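PDB 3JV1: p22 protein from Trypanosoma brucei, which probably acts as a mitochondrial accessory factor of the Mam33 (p32-like) family in the RNA editing of cytochrome oxidase subunit II transcripts. Local coordinates for residues Leu77-Gly88 against Asn100-Leu111. Numbering follows the deposited sequence.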
ATOM      1  N   LEU A  77      -8.209   5.124  18.531  1.00 30.06           N
ATOM      2  CA  LEU A  77      -7.839   6.518  18.740  1.00 30.93           C
ATOM      3  C   LEU A  77      -8.514   7.092  19.977  1.00 32.56           C
ATOM      4  O   LEU A  77      -9.694   6.840  20.231  1.00 32.45           O
ATOM      5  CB  LEU A  77      -8.216   7.373  17.528  1.00 31.08           C
ATOM      6  CG  LEU A  77      -7.577   7.060  16.170  1.00 32.67           C
ATOM      7  CD1 LEU A  77      -8.315   5.915  15.494  1.00 31.49           C
ATOM      8  CD2 LEU A  77      -7.635   8.304  15.297  1.00 36.71           C
ATOM      9  N   VAL A  78      -7.746   7.843  20.758  1.00 31.61           N
ATOM     10  CA  VAL A  78      -8.266   8.504  21.943  1.00 30.49           C
ATOM     11  C   VAL A  78      -8.040   9.968  21.624  1.00 30.54           C
ATOM     12  O   VAL A  78      -6.905  10.437  21.584  1.00 31.35           O
ATOM     13  CB  VAL A  78      -7.503   8.088  23.216  1.00 30.43           C
ATOM     14  CG1 VAL A  78      -8.061   8.843  24.425  1.00 30.13           C
ATOM     15  CG2 VAL A  78      -7.644   6.579  23.427  1.00 25.94           C
ATOM     16  N   VAL A  79      -9.136  10.676  21.364  1.00 31.71           N
ATOM     17  CA  VAL A  79      -9.085  12.076  20.971  1.00 32.45           C
ATOM     18  C   VAL A  79      -9.581  13.027  22.043  1.00 32.56           C
ATOM     19  O   VAL A  79     -10.652  12.843  22.613  1.00 31.33           O
ATOM     20  CB  VAL A  79      -9.919  12.293  19.684  1.00 33.55           C
ATOM     21  CG1 VAL A  79      -9.647  13.677  19.100  1.00 30.04           C
ATOM     22  CG2 VAL A  79      -9.594  11.202  18.673  1.00 30.80           C
ATOM     23  N   ASN A  80      -8.798  14.067  22.289  1.00 35.60           N
ATOM     24  CA  ASN A  80      -9.132  15.057  23.302  1.00 35.69           C
ATOM     25  C   ASN A  80      -8.316  16.323  23.059  1.00 36.41           C
ATOM     26  O   ASN A  80      -7.115  16.259  22.782  1.00 35.60           O
ATOM     27  CB  ASN A  80      -8.833  14.479  24.692  1.00 35.29           C
ATOM     28  CG  ASN A  80      -9.420  15.310  25.815  1.00 37.87           C
ATOM     29  OD1 ASN A  80     -10.412  16.005  25.626  1.00 39.57           O
ATOM     30  ND2 ASN A  80      -8.822  15.222  26.999  1.00 38.51           N
ATOM     31  N   GLY A  81      -8.981  17.472  23.143  1.00 37.18           N
ATOM     32  CA  GLY A  81      -8.307  18.747  22.953  1.00 36.47           C
ATOM     33  C   GLY A  81      -7.615  18.933  21.616  1.00 35.96           C
ATOM     34  O   GLY A  81      -6.573  19.576  21.543  1.00 38.45           O
ATOM     35  N   GLY A  82      -8.178  18.368  20.557  1.00 35.93           N
ATOM     36  CA  GLY A  82      -7.575  18.515  19.245  1.00 35.66           C
ATOM     37  C   GLY A  82      -6.370  17.633  18.972  1.00 35.16           C
ATOM     38  O   GLY A  82      -5.702  17.791  17.950  1.00 33.24           O
ATOM     39  N   LYS A  83      -6.089  16.699  19.876  1.00 34.94           N
ATOM     40  CA  LYS A  83      -4.956  15.791  19.705  1.00 35.02           C
ATOM     41  C   LYS A  83      -5.420  14.346  19.859  1.00 34.27           C
ATOM     42  O   LYS A  83      -6.506  14.089  20.370  1.00 33.88           O
ATOM     43  CB  LYS A  83      -3.875  16.091  20.744  1.00 33.88           C
ATOM     44  CG  LYS A  83      -3.340  17.508  20.689  1.00 38.63           C
ATOM     45  CD  LYS A  83      -2.279  17.740  21.768  1.00 41.24           C
ATOM     46  CE  LYS A  83      -1.787  19.182  21.763  1.00 43.70           C
ATOM     47  NZ  LYS A  83      -1.172  19.552  20.453  1.00 46.03           N
ATOM     48  N   ALA A  84      -4.601  13.400  19.421  1.00 32.01           N
ATOM     49  CA  ALA A  84      -4.979  12.004  19.550  1.00 32.89           C
ATOM     50  C   ALA A  84      -3.830  11.057  19.857  1.00 31.47           C
ATOM     51  O   ALA A  84      -2.710  11.227  19.381  1.00 29.85           O
ATOM     52  CB  ALA A  84      -5.690  11.542  18.285  1.00 31.74           C
ATOM     53  N   LEU A  85      -4.137  10.057  20.676  1.00 31.49           N
ATOM     54  CA  LEU A  85      -3.198   9.008  21.032  1.00 30.85           C
ATOM     55  C   LEU A  85      -3.736   7.893  20.138  1.00 33.21           C
ATOM     56  O   LEU A  85      -4.906   7.519  20.255  1.00 32.32           O
ATOM     57  CB  LEU A  85      -3.363   8.609  22.500  1.00 33.37           C
ATOM     58  CG  LEU A  85      -2.119   8.485  23.382  1.00 35.19           C
ATOM     59  CD1 LEU A  85      -2.533   7.957  24.749  1.00 31.75           C
ATOM     60  CD2 LEU A  85      -1.094   7.575  22.742  1.00 33.36           C
ATOM     61  N   VAL A  86      -2.901   7.380  19.240  1.00 31.85           N
ATOM     62  CA  VAL A  86      -3.326   6.339  18.318  1.00 31.51           C
ATOM     63  C   VAL A  86      -2.612   5.007  18.531  1.00 31.76           C
ATOM     64  O   VAL A  86      -1.402   4.906  18.350  1.00 32.00           O
ATOM     65  CB  VAL A  86      -3.118   6.803  16.857  1.00 32.37           C
ATOM     66  CG1 VAL A  86      -3.707   5.783  15.891  1.00 32.53           C
ATOM     67  CG2 VAL A  86      -3.779   8.167  16.652  1.00 31.56           C
ATOM     68  N   PHE A  87      -3.379   3.991  18.912  1.00 30.85           N
ATOM     69  CA  PHE A  87      -2.855   2.652  19.162  1.00 31.14           C
ATOM     70  C   PHE A  87      -3.054   1.739  17.956  1.00 33.39           C
ATOM     71  O   PHE A  87      -4.191   1.502  17.528  1.00 33.57           O
ATOM     72  CB  PHE A  87      -3.563   2.025  20.364  1.00 31.21           C
ATOM     73  CG  PHE A  87      -3.308   2.735  21.669  1.00 33.27           C
ATOM     74  CD1 PHE A  87      -2.269   2.328  22.507  1.00 30.09           C
ATOM     75  CD2 PHE A  87      -4.100   3.812  22.053  1.00 29.65           C
ATOM     76  CE1 PHE A  87      -2.030   2.988  23.710  1.00 33.74           C
ATOM     77  CE2 PHE A  87      -3.869   4.481  23.258  1.00 29.87           C
ATOM     78  CZ  PHE A  87      -2.831   4.067  24.089  1.00 31.27           C
ATOM     79  N   GLY A  88      -1.950   1.242  17.407  1.00 32.38           N
ATOM     80  CA  GLY A  88      -2.022   0.329  16.284  1.00 32.88           C
ATOM     81  C   GLY A  88      -2.122  -1.028  16.941  1.00 34.72           C
ATOM     82  O   GLY A  88      -1.197  -1.442  17.644  1.00 33.79           O
ATOM     83  N   ASN A 100       1.750  -0.783  17.967  1.00 34.23           N
ATOM     84  CA  ASN A 100       2.326   0.552  17.864  1.00 34.50           C
ATOM     85  C   ASN A 100       1.538   1.544  18.706  1.00 31.56           C
ATOM     86  O   ASN A 100       0.361   1.346  18.975  1.00 31.68           O
ATOM     87  CB  ASN A 100       2.303   1.045  16.406  1.00 37.99           C
ATOM     88  CG  ASN A 100       3.237   0.263  15.499  1.00 41.11           C
ATOM     89  OD1 ASN A 100       4.454   0.439  15.540  1.00 45.31           O
ATOM     90  ND2 ASN A 100       2.667  -0.605  14.673  1.00 42.34           N
ATOM     91  N   VAL A 101       2.213   2.605  19.126  1.00 31.10           N
ATOM     92  CA  VAL A 101       1.601   3.681  19.894  1.00 29.78           C
ATOM     93  C   VAL A 101       2.155   4.964  19.297  1.00 29.55           C
ATOM     94  O   VAL A 101       3.355   5.233  19.390  1.00 29.44           O
ATOM     95  CB  VAL A 101       1.979   3.649  21.387  1.00 29.71           C
ATOM     96  CG1 VAL A 101       1.364   4.863  22.091  1.00 30.12           C
ATOM     97  CG2 VAL A 101       1.485   2.370  22.025  1.00 31.09           C
ATOM     98  N   CYS A 102       1.282   5.736  18.658  1.00 29.60           N
ATOM     99  CA  CYS A 102       1.669   6.992  18.038  1.00 32.56           C
ATOM    100  C   CYS A 102       0.924   8.131  18.699  1.00 32.81           C
ATOM    101  O   CYS A 102      -0.138   7.937  19.300  1.00 31.41           O
ATOM    102  CB  CYS A 102       1.292   7.006  16.552  1.00 33.59           C
ATOM    103  SG  CYS A 102       1.798   5.563  15.640  1.00 40.09           S
ATOM    104  N   PHE A 103       1.495   9.324  18.592  1.00 32.83           N
ATOM    105  CA  PHE A 103       0.836  10.500  19.114  1.00 33.22           C
ATOM    106  C   PHE A 103       0.658  11.464  17.952  1.00 31.53           C
ATOM    107  O   PHE A 103       1.589  11.711  17.194  1.00 32.90           O
ATOM    108  CB  PHE A 103       1.636  11.189  20.207  1.00 30.56           C
ATOM    109  CG  PHE A 103       0.871  12.295  20.873  1.00 33.84           C
ATOM    110  CD1 PHE A 103      -0.142  12.000  21.775  1.00 34.56           C
ATOM    111  CD2 PHE A 103       1.105  13.625  20.539  1.00 35.61           C
ATOM    112  CE1 PHE A 103      -0.916  13.015  22.337  1.00 35.83           C
ATOM    113  CE2 PHE A 103       0.334  14.645  21.096  1.00 36.38           C
ATOM    114  CZ  PHE A 103      -0.677  14.335  21.996  1.00 36.14           C
ATOM    115  N   ARG A 104      -0.549  11.998  17.810  1.00 30.99           N
ATOM    116  CA  ARG A 104      -0.834  12.931  16.736  1.00 33.57           C
ATOM    117  C   ARG A 104      -1.262  14.288  17.273  1.00 33.39           C
ATOM    118  O   ARG A 104      -2.324  14.420  17.875  1.00 31.00           O
ATOM    119  CB  ARG A 104      -1.928  12.358  15.832  1.00 33.32           C
ATOM    120  CG  ARG A 104      -1.546  11.043  15.190  1.00 34.44           C
ATOM    121  CD  ARG A 104      -0.335  11.203  14.288  1.00 35.28           C
ATOM    122  NE  ARG A 104       0.069   9.926  13.705  1.00 36.70           N
ATOM    123  CZ  ARG A 104       1.279   9.394  13.834  1.00 36.34           C
ATOM    124  NH1 ARG A 104       2.224  10.028  14.525  1.00 33.77           N
ATOM    125  NH2 ARG A 104       1.542   8.220  13.279  1.00 36.65           N
ATOM    126  N   HIS A 105      -0.422  15.294  17.061  1.00 34.46           N
ATOM    127  CA  HIS A 105      -0.736  16.641  17.513  1.00 37.66           C
ATOM    128  C   HIS A 105      -1.926  17.176  16.721  1.00 38.68           C
ATOM    129  O   HIS A 105      -2.774  17.894  17.254  1.00 37.31           O
ATOM    130  CB  HIS A 105       0.475  17.555  17.320  1.00 38.77           C
ATOM    131  CG  HIS A 105       1.534  17.374  18.361  1.00 41.44           C
ATOM    132  ND1 HIS A 105       1.383  17.812  19.658  1.00 39.72           N
ATOM    133  CD2 HIS A 105       2.751  16.782  18.303  1.00 41.22           C
ATOM    134  CE1 HIS A 105       2.460  17.500  20.355  1.00 39.95           C
ATOM    135  NE2 HIS A 105       3.305  16.874  19.556  1.00 41.95           N
ATOM    136  N   ASP A 106      -1.980  16.818  15.445  1.00 37.51           N
ATOM    137  CA  ASP A 106      -3.065  17.256  14.584  1.00 38.90           C
ATOM    138  C   ASP A 106      -4.172  16.209  14.643  1.00 38.72           C
ATOM    139  O   ASP A 106      -4.233  15.315  13.799  1.00 37.36           O
ATOM    140  CB  ASP A 106      -2.567  17.408  13.148  1.00 39.00           C
ATOM    141  CG  ASP A 106      -3.591  18.064  12.243  1.00 40.42           C
ATOM    142  OD1 ASP A 106      -4.795  18.006  12.568  1.00 41.42           O
ATOM    143  OD2 ASP A 106      -3.189  18.627  11.203  1.00 39.77           O
ATOM    144  N   GLY A 107      -5.030  16.325  15.655  1.00 39.57           N
ATOM    145  CA  GLY A 107      -6.127  15.390  15.832  1.00 37.29           C
ATOM    146  C   GLY A 107      -7.038  15.303  14.622  1.00 38.29           C
ATOM    147  O   GLY A 107      -7.554  14.237  14.298  1.00 37.13           O
ATOM    148  N   LYS A 108      -7.239  16.430  13.953  1.00 39.28           N
ATOM    149  CA  LYS A 108      -8.088  16.469  12.775  1.00 40.88           C
ATOM    150  C   LYS A 108      -7.498  15.555  11.708  1.00 38.52           C
ATOM    151  O   LYS A 108      -8.218  14.817  11.039  1.00 37.55           O
ATOM    152  CB  LYS A 108      -8.191  17.905  12.260  1.00 44.20           C
ATOM    153  CG  LYS A 108      -9.103  18.088  11.065  1.00 49.33           C
ATOM    154  CD  LYS A 108      -9.198  19.564  10.696  1.00 53.84           C
ATOM    155  CE  LYS A 108      -9.747  20.381  11.862  1.00 56.74           C
ATOM    156  NZ  LYS A 108      -9.819  21.843  11.571  1.00 57.55           N
ATOM    157  N   LEU A 109      -6.182  15.605  11.544  1.00 37.08           N
ATOM    158  CA  LEU A 109      -5.526  14.748  10.570  1.00 35.45           C
ATOM    159  C   LEU A 109      -5.650  13.302  11.036  1.00 33.76           C
ATOM    160  O   LEU A 109      -5.877  12.399  10.237  1.00 30.59           O
ATOM    161  CB  LEU A 109      -4.054  15.126  10.428  1.00 37.75           C
ATOM    162  CG  LEU A 109      -3.207  14.244   9.505  1.00 38.91           C
ATOM    163  CD1 LEU A 109      -3.771  14.238   8.091  1.00 37.00           C
ATOM    164  CD2 LEU A 109      -1.780  14.774   9.507  1.00 41.70           C
ATOM    165  N   ALA A 110      -5.508  13.089  12.339  1.00 33.48           N
ATOM    166  CA  ALA A 110      -5.609  11.751  12.903  1.00 36.08           C
ATOM    167  C   ALA A 110      -6.966  11.117  12.591  1.00 36.69           C
ATOM    168  O   ALA A 110      -7.049   9.927  12.298  1.00 37.51           O
ATOM    169  CB  ALA A 110      -5.389  11.805  14.410  1.00 37.74           C
ATOM    170  N   LEU A 111      -8.023  11.920  12.649  1.00 36.63           N
ATOM    171  CA  LEU A 111      -9.376  11.438  12.381  1.00 38.55           C
ATOM    172  C   LEU A 111      -9.672  11.272  10.890  1.00 38.75           C
ATOM    173  O   LEU A 111     -10.507  10.457  10.499  1.00 38.69           O
ATOM    174  CB  LEU A 111     -10.401  12.401  12.985  1.00 38.25           C
ATOM    175  CG  LEU A 111     -10.479  12.450  14.507  1.00 40.74           C
ATOM    176  CD1 LEU A 111     -11.418  13.558  14.930  1.00 42.95           C
ATOM    177  CD2 LEU A 111     -10.958  11.117  15.036  1.00 41.55           C
TER
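In the beta hairpin of strands 83-92 and 95-104, part of the antiparallel sheet of this Mam33-family protein, Val86 and Cys102 form one of the hydrogen-bonded pairs; after Arg104 the chain turns back over the sheet as helix 107-111. Val86 N reaches Cys102 O at 2.8 Å, and Ala84 and Gly88 pair likewise with Arg104 and Asn100. Gly107 begins the helix close above the type I' turn Asn80-Lys83: its N donates to Gly82 O at 2.8 Å, coming from above the carbonyl plane. Having no side chain, Gly107 lets its CA come to 4.1 Å from Lys83 CA. Asp106 caps the helix through OD1, which accepts from Leu109 N.

Small and branched apolar residues, Ala84 and Val79 with Leu77, suit the places on which the helix packs. Ala110 CB meets Ala84 CB at 3.9 Å, the short methyls letting the backbones come close, while Leu111 CD2 packs on Val79 CG2. Val86 CG2 meets the aliphatic CG of Arg104 at 3.9 Å, the two side chains crossing at about a right angle; a bend at chi2 (-62°) then carries the guanidinium back along the strand, the rim of one of its faces over Cys102 CB.

On the other face, Phe103 lays one side of its ring over Ala84 O, and Lys83 CD comes to the ring edge. Long and flexible, Lys83 bends at chi4 to bring NZ to His105 ND1 at 3.2 Å, in the imidazole plane; His105 NE2 bonds Glu172 of the second subunit. Leu85 CD2 meets Val101 CG1 at 3.7 Å.

Helix 135-146 covers Leu85 and Val101 with Tyr144 and Phe141, Phe180 of the second subunit stacks edge-to-face with Phe103, and on the opposite face Arg104 NH1 hydrogen-bonds Tyr125 O as well as Phe103 O, while strand 54-63 continues the sheet beyond Leu77 and Val79.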